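Local coordinates for chitin oligosaccahride binding protein NagB1 (Paenibacillus sp. FPU-7, PDB 7EHP), which binds short chitin oligosaccharides such as N,N'-diacetylchitobiose as an extracellular solute-binding protein, probably handing them to an uptake transporter, at residues D66-T71 / G281-Y286; F118-F123 / M277-Y282; T174-T179 / D202-Y207. All blocks are in the same frame, centred on the assembly; numbering follows the deposited sequence.

Interaction 1 of 3, residues D66-T71 / G281-Y286; sequences DLFGGT and GYSNGY. With NAG (2-acetamido-2-deoxy-beta-D-glucopyranose), chain C; NAG (2-acetamido-2-deoxy-beta-D-glucopyranose), chain B.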
loop_
_atom_site.group_PDB
_atom_site.type_symbol
_atom_site.label_atom_id
_atom_site.label_comp_id
_atom_site.label_asym_id
_atom_site.label_seq_id
_atom_site.Cartn_x
_atom_site.Cartn_y
_atom_site.Cartn_z
ATOM N N ASP A 66 -6.359 -6.865 -10.487
ATOM C CA ASP A 66 -5.719 -6.333 -9.291
ATOM C C ASP A 66 -6.751 -6.230 -8.171
ATOM O O ASP A 66 -7.773 -5.550 -8.318
ATOM C CB ASP A 66 -5.112 -4.971 -9.617
ATOM C CG ASP A 66 -4.261 -4.431 -8.502
ATOM O OD1 ASP A 66 -4.781 -4.241 -7.381
ATOM O OD2 ASP A 66 -3.057 -4.207 -8.748
ATOM N N LEU A 67 -6.491 -6.913 -7.053
ATOM C CA LEU A 67 -7.466 -7.054 -5.981
ATOM C C LEU A 67 -6.790 -6.825 -4.637
ATOM O O LEU A 67 -5.631 -7.197 -4.469
ATOM C CB LEU A 67 -8.104 -8.459 -6.022
ATOM C CG LEU A 67 -9.010 -8.860 -4.862
ATOM C CD1 LEU A 67 -10.330 -8.121 -4.987
ATOM C CD2 LEU A 67 -9.202 -10.396 -4.823
ATOM N N PHE A 68 -7.508 -6.212 -3.682
ATOM C CA PHE A 68 -7.012 -6.025 -2.317
ATOM C C PHE A 68 -7.716 -6.969 -1.350
ATOM O O PHE A 68 -8.920 -7.214 -1.463
ATOM C CB PHE A 68 -7.191 -4.565 -1.835
ATOM C CG PHE A 68 -6.081 -3.677 -2.281
ATOM C CD1 PHE A 68 -6.040 -3.216 -3.588
ATOM C CD2 PHE A 68 -5.037 -3.366 -1.433
ATOM C CE1 PHE A 68 -4.997 -2.408 -4.039
ATOM C CE2 PHE A 68 -3.990 -2.560 -1.881
ATOM C CZ PHE A 68 -3.970 -2.094 -3.194
ATOM N N GLY A 69 -6.953 -7.512 -0.409
ATOM C CA GLY A 69 -7.523 -8.325 0.633
ATOM C C GLY A 69 -8.263 -7.496 1.672
ATOM O O GLY A 69 -8.409 -6.274 1.579
ATOM N N GLY A 70 -8.754 -8.202 2.683
ATOM C CA GLY A 70 -9.555 -7.549 3.707
ATOM C C GLY A 70 -10.926 -7.191 3.167
ATOM O O GLY A 70 -11.583 -7.988 2.485
ATOM N N THR A 71 -11.325 -5.948 3.445
ATOM C CA THR A 71 -12.672 -5.447 3.168
ATOM C C THR A 71 -13.125 -5.703 1.739
ATOM O O THR A 71 -14.264 -6.129 1.507
ATOM C CB THR A 71 -12.713 -3.944 3.471
ATOM O OG1 THR A 71 -12.600 -3.758 4.881
ATOM C CG2 THR A 71 -13.999 -3.326 2.980
ATOM N N GLY A 281 2.119 -5.794 5.411
ATOM C CA GLY A 281 1.337 -7.004 5.268
ATOM C C GLY A 281 1.340 -7.496 3.833
ATOM O O GLY A 281 2.122 -7.041 2.998
ATOM N N TYR A 282 0.419 -8.410 3.563
ATOM C CA TYR A 282 0.338 -9.136 2.291
ATOM C C TYR A 282 -1.017 -8.826 1.663
ATOM O O TYR A 282 -1.908 -9.680 1.633
ATOM C CB TYR A 282 0.512 -10.646 2.516
ATOM C CG TYR A 282 1.793 -11.046 3.209
ATOM C CD1 TYR A 282 1.957 -10.876 4.581
ATOM C CD2 TYR A 282 2.838 -11.611 2.493
ATOM C CE1 TYR A 282 3.142 -11.243 5.213
ATOM C CE2 TYR A 282 4.016 -11.988 3.116
ATOM C CZ TYR A 282 4.163 -11.804 4.472
ATOM O OH TYR A 282 5.349 -12.172 5.069
ATOM N N SER A 283 -1.167 -7.604 1.158
ATOM C CA SER A 283 -2.487 -7.014 0.947
ATOM C C SER A 283 -2.975 -7.032 -0.491
ATOM O O SER A 283 -4.192 -6.978 -0.714
ATOM C CB SER A 283 -2.465 -5.556 1.401
ATOM O OG SER A 283 -1.537 -4.854 0.589
ATOM N N ASN A 284 -2.069 -7.023 -1.468
ATOM C CA ASN A 284 -2.408 -6.678 -2.844
ATOM C C ASN A 284 -1.811 -7.692 -3.807
ATOM O O ASN A 284 -0.610 -7.978 -3.754
ATOM C CB ASN A 284 -1.907 -5.277 -3.213
ATOM C CG ASN A 284 -2.388 -4.837 -4.589
ATOM O OD1 ASN A 284 -1.687 -4.131 -5.312
ATOM N ND2 ASN A 284 -3.595 -5.259 -4.953
ATOM N N GLY A 285 -2.651 -8.218 -4.684
ATOM C CA GLY A 285 -2.235 -9.182 -5.679
ATOM C C GLY A 285 -3.295 -9.275 -6.747
ATOM O O GLY A 285 -3.723 -8.238 -7.268
ATOM N N TYR A 286 -3.735 -10.503 -7.073
ATOM C CA TYR A 286 -4.717 -10.739 -8.122
ATOM C C TYR A 286 -5.827 -11.657 -7.632
ATOM O O TYR A 286 -5.593 -12.583 -6.846
ATOM C CB TYR A 286 -4.037 -11.332 -9.369
ATOM C CG TYR A 286 -3.199 -10.271 -10.016
ATOM C CD1 TYR A 286 -3.771 -9.347 -10.886
ATOM C CD2 TYR A 286 -1.862 -10.122 -9.688
ATOM C CE1 TYR A 286 -3.005 -8.324 -11.444
ATOM C CE2 TYR A 286 -1.089 -9.099 -10.244
ATOM C CZ TYR A 286 -1.664 -8.210 -11.117
ATOM O OH TYR A 286 -0.903 -7.183 -11.653
HETATM C C1 NAG C . 1.011 -1.060 -5.987
HETATM C C2 NAG C . 0.991 -1.853 -4.682
HETATM C C3 NAG C . -0.166 -1.382 -3.800
HETATM C C4 NAG C . -0.213 0.145 -3.686
HETATM C C5 NAG C . -0.008 0.809 -5.056
HETATM C C6 NAG C . 0.096 2.319 -5.032
HETATM C C7 NAG C . 1.942 -4.074 -5.170
HETATM C C8 NAG C . 1.638 -5.531 -5.359
HETATM N N2 NAG C . 0.889 -3.285 -4.927
HETATM O O1 NAG C . 2.035 -1.522 -6.800
HETATM O O3 NAG C . -0.048 -2.002 -2.521
HETATM O O4 NAG C . -1.536 0.496 -3.295
HETATM O O5 NAG C . 1.174 0.311 -5.698
HETATM O O6 NAG C . -0.034 2.841 -6.352
HETATM O O7 NAG C . 3.089 -3.633 -5.247
HETATM C C1 NAG B . -1.681 0.840 -1.920
HETATM C C2 NAG B . -3.136 1.258 -1.731
HETATM C C3 NAG B . -3.392 1.621 -0.277
HETATM C C4 NAG B . -2.995 0.462 0.623
HETATM C C5 NAG B . -1.548 0.055 0.352
HETATM C C6 NAG B . -1.108 -1.158 1.142
HETATM C C7 NAG B . -4.533 2.260 -3.487
HETATM C C8 NAG B . -4.795 3.471 -4.309
HETATM N N2 NAG B . -3.513 2.348 -2.620
HETATM O O3 NAG B . -4.771 1.911 -0.105
HETATM O O4 NAG B . -3.116 0.828 1.991
HETATM O O5 NAG B . -1.368 -0.257 -1.035
HETATM O O6 NAG B . -1.994 -2.256 0.972
HETATM O O7 NAG B . -5.222 1.239 -3.590
HETATM O O HOH W 1 -1.367 -4.443 -10.786
HETATM O O HOH W 2 -2.327 -1.811 -6.939
HETATM O O HOH W 3 -1.546 -6.283 -7.589
#
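Asn284 reaches across from residues 281-286 to Asp66, Leu67 and Phe68, and joins the strand pairing to the bound sugar. Its CB lies over the face of the Phe68 ring, a CH-pi contact of 4.0 Å from CB to the ring centroid. CG, anti to the backbone N (chi1 -173°), carries the amide on above the same ring, its plane 8° from the ring's. At the tip, ND2 donates one hydrogen to OD1 of Asp66 at 2.9 Å, almost straight and from above the carboxylate plane, and the other, more bent, to O of Leu67, also at 2.9 Å. These two bonds fix which way the amide is flipped, so that OD1 of Asn284 faces the glycan and accepts from N2 of NAG (chain C) at 2.7 Å. Beside it, Ser283 OG and O6 of NAG (chain B) are hydrogen-bonded at 2.7 Å. Leu67 O also accepts from Gly285 N, in an antiparallel hydrogen-bonded pair, and Gly69 N donates to Ser283 O at 2.8 Å. Strand 64-68 lies between strand 3-7, its parallel partner, and the antiparallel strand 277-288, while helix 71-78 packs on Leu67.

Interaction 2 of 3, residues F118-F123 / M277-Y282; sequences FVEGVF and MINGGY. With NAG (2-acetamido-2-deoxy-beta-D-glucopyranose), chain B.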
loop_
_atom_site.group_PDB
_atom_site.type_symbol
_atom_site.label_atom_id
_atom_site.label_comp_id
_atom_site.label_asym_id
_atom_site.label_seq_id
_atom_site.Cartn_x
_atom_site.Cartn_y
_atom_site.Cartn_z
ATOM N N PHE A 118 4.363 -5.705 1.616
ATOM C CA PHE A 118 4.646 -4.277 1.688
ATOM C C PHE A 118 4.970 -3.892 3.124
ATOM O O PHE A 118 4.509 -4.540 4.065
ATOM C CB PHE A 118 3.452 -3.433 1.150
ATOM C CG PHE A 118 2.369 -3.156 2.172
ATOM C CD1 PHE A 118 2.454 -2.061 3.032
ATOM C CD2 PHE A 118 1.259 -3.982 2.261
ATOM C CE1 PHE A 118 1.451 -1.812 3.981
ATOM C CE2 PHE A 118 0.262 -3.750 3.197
ATOM C CZ PHE A 118 0.352 -2.658 4.053
ATOM N N VAL A 119 5.804 -2.855 3.283
ATOM C CA VAL A 119 5.847 -2.039 4.495
ATOM C C VAL A 119 5.696 -0.583 4.080
ATOM O O VAL A 119 6.017 -0.204 2.952
ATOM C CB VAL A 119 7.146 -2.208 5.341
ATOM C CG1 VAL A 119 7.169 -3.528 6.069
ATOM C CG2 VAL A 119 8.396 -2.043 4.480
ATOM N N GLU A 120 5.201 0.239 5.000
ATOM C CA GLU A 120 5.176 1.684 4.829
ATOM C C GLU A 120 6.018 2.311 5.922
ATOM O O GLU A 120 5.899 1.936 7.087
ATOM C CB GLU A 120 3.756 2.233 4.899
ATOM C CG GLU A 120 2.913 1.909 3.705
ATOM C CD GLU A 120 1.528 2.518 3.785
ATOM O OE1 GLU A 120 1.340 3.495 4.560
ATOM O OE2 GLU A 120 0.632 2.000 3.078
ATOM N N GLY A 121 6.868 3.253 5.548
ATOM C CA GLY A 121 7.664 3.963 6.527
ATOM C C GLY A 121 8.324 5.142 5.858
ATOM O O GLY A 121 7.821 5.639 4.847
ATOM N N VAL A 122 9.465 5.570 6.381
ATOM C CA VAL A 122 10.091 6.817 5.975
ATOM C C VAL A 122 11.300 6.483 5.120
ATOM O O VAL A 122 12.276 5.900 5.611
ATOM C CB VAL A 122 10.483 7.667 7.189
ATOM C CG1 VAL A 122 11.019 9.019 6.744
ATOM C CG2 VAL A 122 9.280 7.816 8.123
ATOM N N PHE A 123 11.224 6.836 3.837
ATOM C CA PHE A 123 12.416 6.929 3.013
ATOM C C PHE A 123 13.201 8.173 3.403
ATOM O O PHE A 123 12.621 9.220 3.710
ATOM C CB PHE A 123 12.042 6.987 1.531
ATOM C CG PHE A 123 11.455 5.691 0.992
ATOM C CD1 PHE A 123 10.131 5.362 1.242
ATOM C CD2 PHE A 123 12.224 4.819 0.233
ATOM C CE1 PHE A 123 9.578 4.192 0.768
ATOM C CE2 PHE A 123 11.672 3.635 -0.258
ATOM C CZ PHE A 123 10.341 3.339 0.012
ATOM N N MET A 277 5.915 -0.843 16.278
ATOM C CA MET A 277 5.255 -1.554 15.194
ATOM C C MET A 277 5.460 -0.826 13.873
ATOM O O MET A 277 5.803 0.357 13.829
ATOM C CB MET A 277 3.759 -1.724 15.467
ATOM C CG MET A 277 3.419 -1.979 16.914
ATOM S SD MET A 277 1.651 -2.196 17.100
ATOM C CE MET A 277 1.406 -3.709 16.205
ATOM N N ILE A 278 5.248 -1.556 12.787
ATOM C CA ILE A 278 5.367 -0.993 11.452
ATOM C C ILE A 278 4.156 -1.434 10.649
ATOM O O ILE A 278 3.626 -2.532 10.840
ATOM C CB ILE A 278 6.697 -1.403 10.759
ATOM C CG1 ILE A 278 6.934 -0.564 9.496
ATOM C CG2 ILE A 278 6.727 -2.905 10.451
ATOM C CD1 ILE A 278 8.376 -0.657 8.941
ATOM N N ASN A 279 3.700 -0.546 9.772
ATOM C CA ASN A 279 2.616 -0.846 8.844
ATOM C C ASN A 279 3.131 -1.773 7.738
ATOM O O ASN A 279 4.076 -1.433 7.017
ATOM C CB ASN A 279 2.072 0.471 8.278
ATOM C CG ASN A 279 0.889 0.289 7.338
ATOM O OD1 ASN A 279 0.622 1.149 6.492
ATOM N ND2 ASN A 279 0.167 -0.809 7.488
ATOM N N GLY A 280 2.525 -2.944 7.611
ATOM C CA GLY A 280 2.962 -3.886 6.598
ATOM C C GLY A 280 2.046 -5.083 6.535
ATOM O O GLY A 280 1.288 -5.358 7.471
ATOM N N GLY A 281 2.119 -5.794 5.411
ATOM C CA GLY A 281 1.337 -7.004 5.268
ATOM C C GLY A 281 1.340 -7.496 3.833
ATOM O O GLY A 281 2.122 -7.041 2.998
ATOM N N TYR A 282 0.419 -8.410 3.563
ATOM C CA TYR A 282 0.338 -9.136 2.291
ATOM C C TYR A 282 -1.017 -8.826 1.663
ATOM O O TYR A 282 -1.908 -9.680 1.633
ATOM C CB TYR A 282 0.512 -10.646 2.516
ATOM C CG TYR A 282 1.793 -11.046 3.209
ATOM C CD1 TYR A 282 1.957 -10.876 4.581
ATOM C CD2 TYR A 282 2.838 -11.611 2.493
ATOM C CE1 TYR A 282 3.142 -11.243 5.213
ATOM C CE2 TYR A 282 4.016 -11.988 3.116
ATOM C CZ TYR A 282 4.163 -11.804 4.472
ATOM O OH TYR A 282 5.349 -12.172 5.069
HETATM C C1 NAG B . -1.681 0.840 -1.920
HETATM C C2 NAG B . -3.136 1.258 -1.731
HETATM C C3 NAG B . -3.392 1.621 -0.277
HETATM C C4 NAG B . -2.995 0.462 0.623
HETATM C C5 NAG B . -1.548 0.055 0.352
HETATM C C6 NAG B . -1.108 -1.158 1.142
HETATM C C7 NAG B . -4.533 2.260 -3.487
HETATM C C8 NAG B . -4.795 3.471 -4.309
HETATM N N2 NAG B . -3.513 2.348 -2.620
HETATM O O3 NAG B . -4.771 1.911 -0.105
HETATM O O4 NAG B . -3.116 0.828 1.991
HETATM O O5 NAG B . -1.368 -0.257 -1.035
HETATM O O6 NAG B . -1.994 -2.256 0.972
HETATM O O7 NAG B . -5.222 1.239 -3.590
HETATM O O HOH W 4 4.341 2.140 9.725
#
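Phe118 N and O both bond to Gly281, making an antiparallel hydrogen-bonded pair: Phe118 N donates to Gly281 O at 3.0 Å, and Gly281 N returns a more bent bond to Phe118 O. Farther along, Glu120 N donates to Asn279 O at 2.9 Å, and a water links Glu120 O to Asn279 N. Between these bonds the backbones close to 4.0 Å, CA of Val119 to CA of Gly280, where a beta-carbon on Gly280 would clash with Phe118 O.

The aromatic contacts belong to Phe118. Its chi1 of 85° sets CG between the backbone N and the carbonyl carbon, turning the ring back over the glycines. Gly280 CA sits over one face, 4.0 Å from the ring centroid, and C6 of NAG (chain B) lies over the centre of the opposite face. Replacing the ring by an alanine would probably take the aromatic platform from C6 of the sugar and uncover the glycine backbone on the other side.

Among polar side chains, OE1 of Glu120 and OD1 of Asn279 are two acceptors 3.1 Å apart and not bonded; Asn279 ND2 instead donates to Phe350 O. Apolar packing is slight, Ile278 CD1 meeting Val119 CB at 4.1 Å.

Strand 109-125 here runs between strands 277-288 and 237-243, and helix 165-180 touches Glu120 through Met170.

Interaction 3 of 3, residues T174-T179 / D202-Y207; sequences TLWVRT and DGFKRY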
loop_
_atom_site.group_PDB
_atom_site.type_symbol
_atom_site.label_atom_id
_atom_site.label_comp_id
_atom_site.label_asym_id
_atom_site.label_seq_id
_atom_site.Cartn_x
_atom_site.Cartn_y
_atom_site.Cartn_z
ATOM N N THR A 174 -0.342 5.240 10.444
ATOM C CA THR A 174 0.749 4.914 11.388
ATOM C C THR A 174 0.779 5.872 12.562
ATOM O O THR A 174 1.109 5.467 13.683
ATOM C CB THR A 174 2.113 4.973 10.672
ATOM O OG1 THR A 174 2.291 3.904 9.741
ATOM C CG2 THR A 174 3.291 4.991 11.670
ATOM N N LEU A 175 0.409 7.135 12.337
ATOM C CA LEU A 175 0.410 8.060 13.461
ATOM C C LEU A 175 -0.668 7.701 14.477
ATOM O O LEU A 175 -0.381 7.648 15.673
ATOM C CB LEU A 175 0.251 9.493 12.961
ATOM C CG LEU A 175 1.606 10.163 12.699
ATOM C CD1 LEU A 175 1.412 11.549 12.076
ATOM C CD2 LEU A 175 2.384 10.263 14.006
ATOM N N TRP A 176 -1.914 7.432 14.040
ATOM C CA TRP A 176 -2.904 7.149 15.084
ATOM C C TRP A 176 -2.722 5.746 15.650
ATOM O O TRP A 176 -3.145 5.488 16.779
ATOM C CB TRP A 176 -4.386 7.314 14.643
ATOM C CG TRP A 176 -5.026 6.158 13.837
ATOM C CD1 TRP A 176 -5.482 4.985 14.360
ATOM C CD2 TRP A 176 -5.474 6.168 12.462
ATOM N NE1 TRP A 176 -6.057 4.205 13.386
ATOM C CE2 TRP A 176 -6.071 4.907 12.212
ATOM C CE3 TRP A 176 -5.376 7.087 11.403
ATOM C CZ2 TRP A 176 -6.570 4.543 10.954
ATOM C CZ3 TRP A 176 -5.865 6.724 10.159
ATOM C CH2 TRP A 176 -6.458 5.461 9.943
ATOM N N VAL A 177 -2.111 4.826 14.894
ATOM C CA VAL A 177 -1.782 3.519 15.457
ATOM C C VAL A 177 -0.631 3.648 16.453
ATOM O O VAL A 177 -0.610 2.967 17.488
ATOM C CB VAL A 177 -1.459 2.488 14.350
ATOM C CG1 VAL A 177 -0.807 1.213 14.953
ATOM C CG2 VAL A 177 -2.726 2.127 13.545
ATOM N N ARG A 178 0.337 4.516 16.168
ATOM C CA ARG A 178 1.363 4.824 17.163
ATOM C C ARG A 178 0.737 5.240 18.491
ATOM O O ARG A 178 1.148 4.777 19.564
ATOM C CB ARG A 178 2.287 5.938 16.659
ATOM C CG ARG A 178 3.438 5.462 15.752
ATOM C CD ARG A 178 4.679 5.025 16.512
ATOM N NE ARG A 178 5.712 4.538 15.599
ATOM C CZ ARG A 178 5.650 3.373 14.948
ATOM N NH1 ARG A 178 4.614 2.575 15.129
ATOM N NH2 ARG A 178 6.623 3.002 14.119
ATOM N N THR A 179 -0.265 6.125 18.438
ATOM C CA THR A 179 -0.784 6.706 19.677
ATOM C C THR A 179 -1.838 5.830 20.338
ATOM O O THR A 179 -1.907 5.784 21.568
ATOM C CB THR A 179 -1.370 8.086 19.411
ATOM O OG1 THR A 179 -2.440 7.951 18.467
ATOM C CG2 THR A 179 -0.297 9.026 18.871
ATOM N N ASP A 202 -4.928 11.873 19.411
ATOM C CA ASP A 202 -3.543 12.295 19.611
ATOM C C ASP A 202 -2.729 12.154 18.320
ATOM O O ASP A 202 -1.946 13.044 17.956
ATOM C CB ASP A 202 -2.921 11.484 20.760
ATOM C CG ASP A 202 -1.607 12.072 21.261
ATOM O OD1 ASP A 202 -1.678 13.054 22.027
ATOM O OD2 ASP A 202 -0.507 11.537 20.946
ATOM N N GLY A 203 -2.906 11.038 17.609
ATOM C CA GLY A 203 -2.175 10.846 16.366
ATOM C C GLY A 203 -2.613 11.797 15.269
ATOM O O GLY A 203 -1.790 12.244 14.471
ATOM N N PHE A 204 -3.918 12.096 15.197
ATOM C CA PHE A 204 -4.403 13.108 14.257
ATOM C C PHE A 204 -3.810 14.476 14.573
ATOM O O PHE A 204 -3.434 15.229 13.659
ATOM C CB PHE A 204 -5.939 13.178 14.279
ATOM C CG PHE A 204 -6.619 12.125 13.411
ATOM C CD1 PHE A 204 -6.696 10.801 13.822
ATOM C CD2 PHE A 204 -7.182 12.469 12.185
ATOM C CE1 PHE A 204 -7.316 9.827 13.024
ATOM C CE2 PHE A 204 -7.797 11.514 11.376
ATOM C CZ PHE A 204 -7.876 10.186 11.793
ATOM N N LYS A 205 -3.714 14.821 15.865
ATOM C CA LYS A 205 -3.169 16.132 16.227
ATOM C C LYS A 205 -1.681 16.205 15.933
ATOM O O LYS A 205 -1.157 17.284 15.606
ATOM C CB LYS A 205 -3.451 16.442 17.705
ATOM C CG LYS A 205 -4.920 16.750 17.991
ATOM C CD LYS A 205 -5.146 17.177 19.440
ATOM C CE LYS A 205 -5.277 15.968 20.349
ATOM N NZ LYS A 205 -6.192 16.248 21.481
ATOM N N ARG A 206 -0.992 15.063 16.013
ATOM C CA ARG A 206 0.425 15.029 15.662
ATOM C C ARG A 206 0.611 15.250 14.176
ATOM O O ARG A 206 1.554 15.918 13.753
ATOM C CB ARG A 206 1.039 13.690 16.070
ATOM C CG ARG A 206 1.349 13.613 17.552
ATOM C CD ARG A 206 1.754 12.210 17.948
ATOM N NE ARG A 206 1.845 12.078 19.399
ATOM C CZ ARG A 206 2.863 12.528 20.122
ATOM N NH1 ARG A 206 3.885 13.146 19.526
ATOM N NH2 ARG A 206 2.859 12.364 21.441
ATOM N N TYR A 207 -0.249 14.629 13.380
ATOM C CA TYR A 207 -0.252 14.842 11.944
ATOM C C TYR A 207 -0.504 16.309 11.627
ATOM O O TYR A 207 0.195 16.908 10.798
ATOM C CB TYR A 207 -1.329 13.943 11.338
ATOM C CG TYR A 207 -1.426 13.900 9.825
ATOM C CD1 TYR A 207 -2.038 14.931 9.100
ATOM C CD2 TYR A 207 -0.971 12.785 9.122
ATOM C CE1 TYR A 207 -2.155 14.858 7.700
ATOM C CE2 TYR A 207 -1.088 12.699 7.740
ATOM C CZ TYR A 207 -1.675 13.721 7.034
ATOM O OH TYR A 207 -1.776 13.587 5.651
#
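Trp176 and Phe204 are brought together by opposite first torsions: CG of Trp176 stands between its backbone N and carbonyl carbon (chi1 80°), whereas CG of Phe204 lies anti to the carbonyl carbon. Both side chains then point the same way, their planes 16° apart but slid so far apart in plane that the rings barely overlap; CE3 of Trp176 meets CE1 of Phe204 at 3.7 Å. Gly203 permits this approach, with its CA 4.0 Å from CA of Trp176, and any beta-carbon on it would run into the facing helix. The axes of the two short segments come within 7.6 Å, their N-to-C directions 135° apart. On one flank of the glycine, Leu175 CD1 touches CB of Tyr207 at 3.7 Å and reaches the edge of its ring. On another, the methyl CG2 of Thr179 rests 3.3 Å from OD2 of Asp202 and also against Arg206, while Thr179 OG1 is hydrogen-bonded to Asp199 O. Arg206 NE forms a salt bridge with Asp202 OD2 at 2.9 Å, one turn apart. Helices 165-180 and 198-213 are therefore joined chiefly by close apolar packing around a glycine, and the opposite charges at the border probably offset each other within a single helix.

In the fold
Interactions 1 and 2 lie on successive parts of strand 277-288, share Gly281 and Tyr282, and have centres about 15 Å apart. They meet where Ser283 OG packs 3.4 Å from Phe118 CE2, and both touch NAG (chain B): three adjacent strands, 64-68, 277-288 and 109-125, contribute Phe68, Ser283, Asn284, Phe118 and Glu120 to the glycan pocket. Asp44, Arg17 and Asp354 add further hydrogen bonds to the sugars. Interaction 3 is helix packing farther out, its centre about 16 Å from that of interaction 2 and 25 Å from that of interaction 1. It still touches interaction 2: Arg178 NH2 probably donates to Met277 O at 2.8 Å, and Thr174 packs on Asn279.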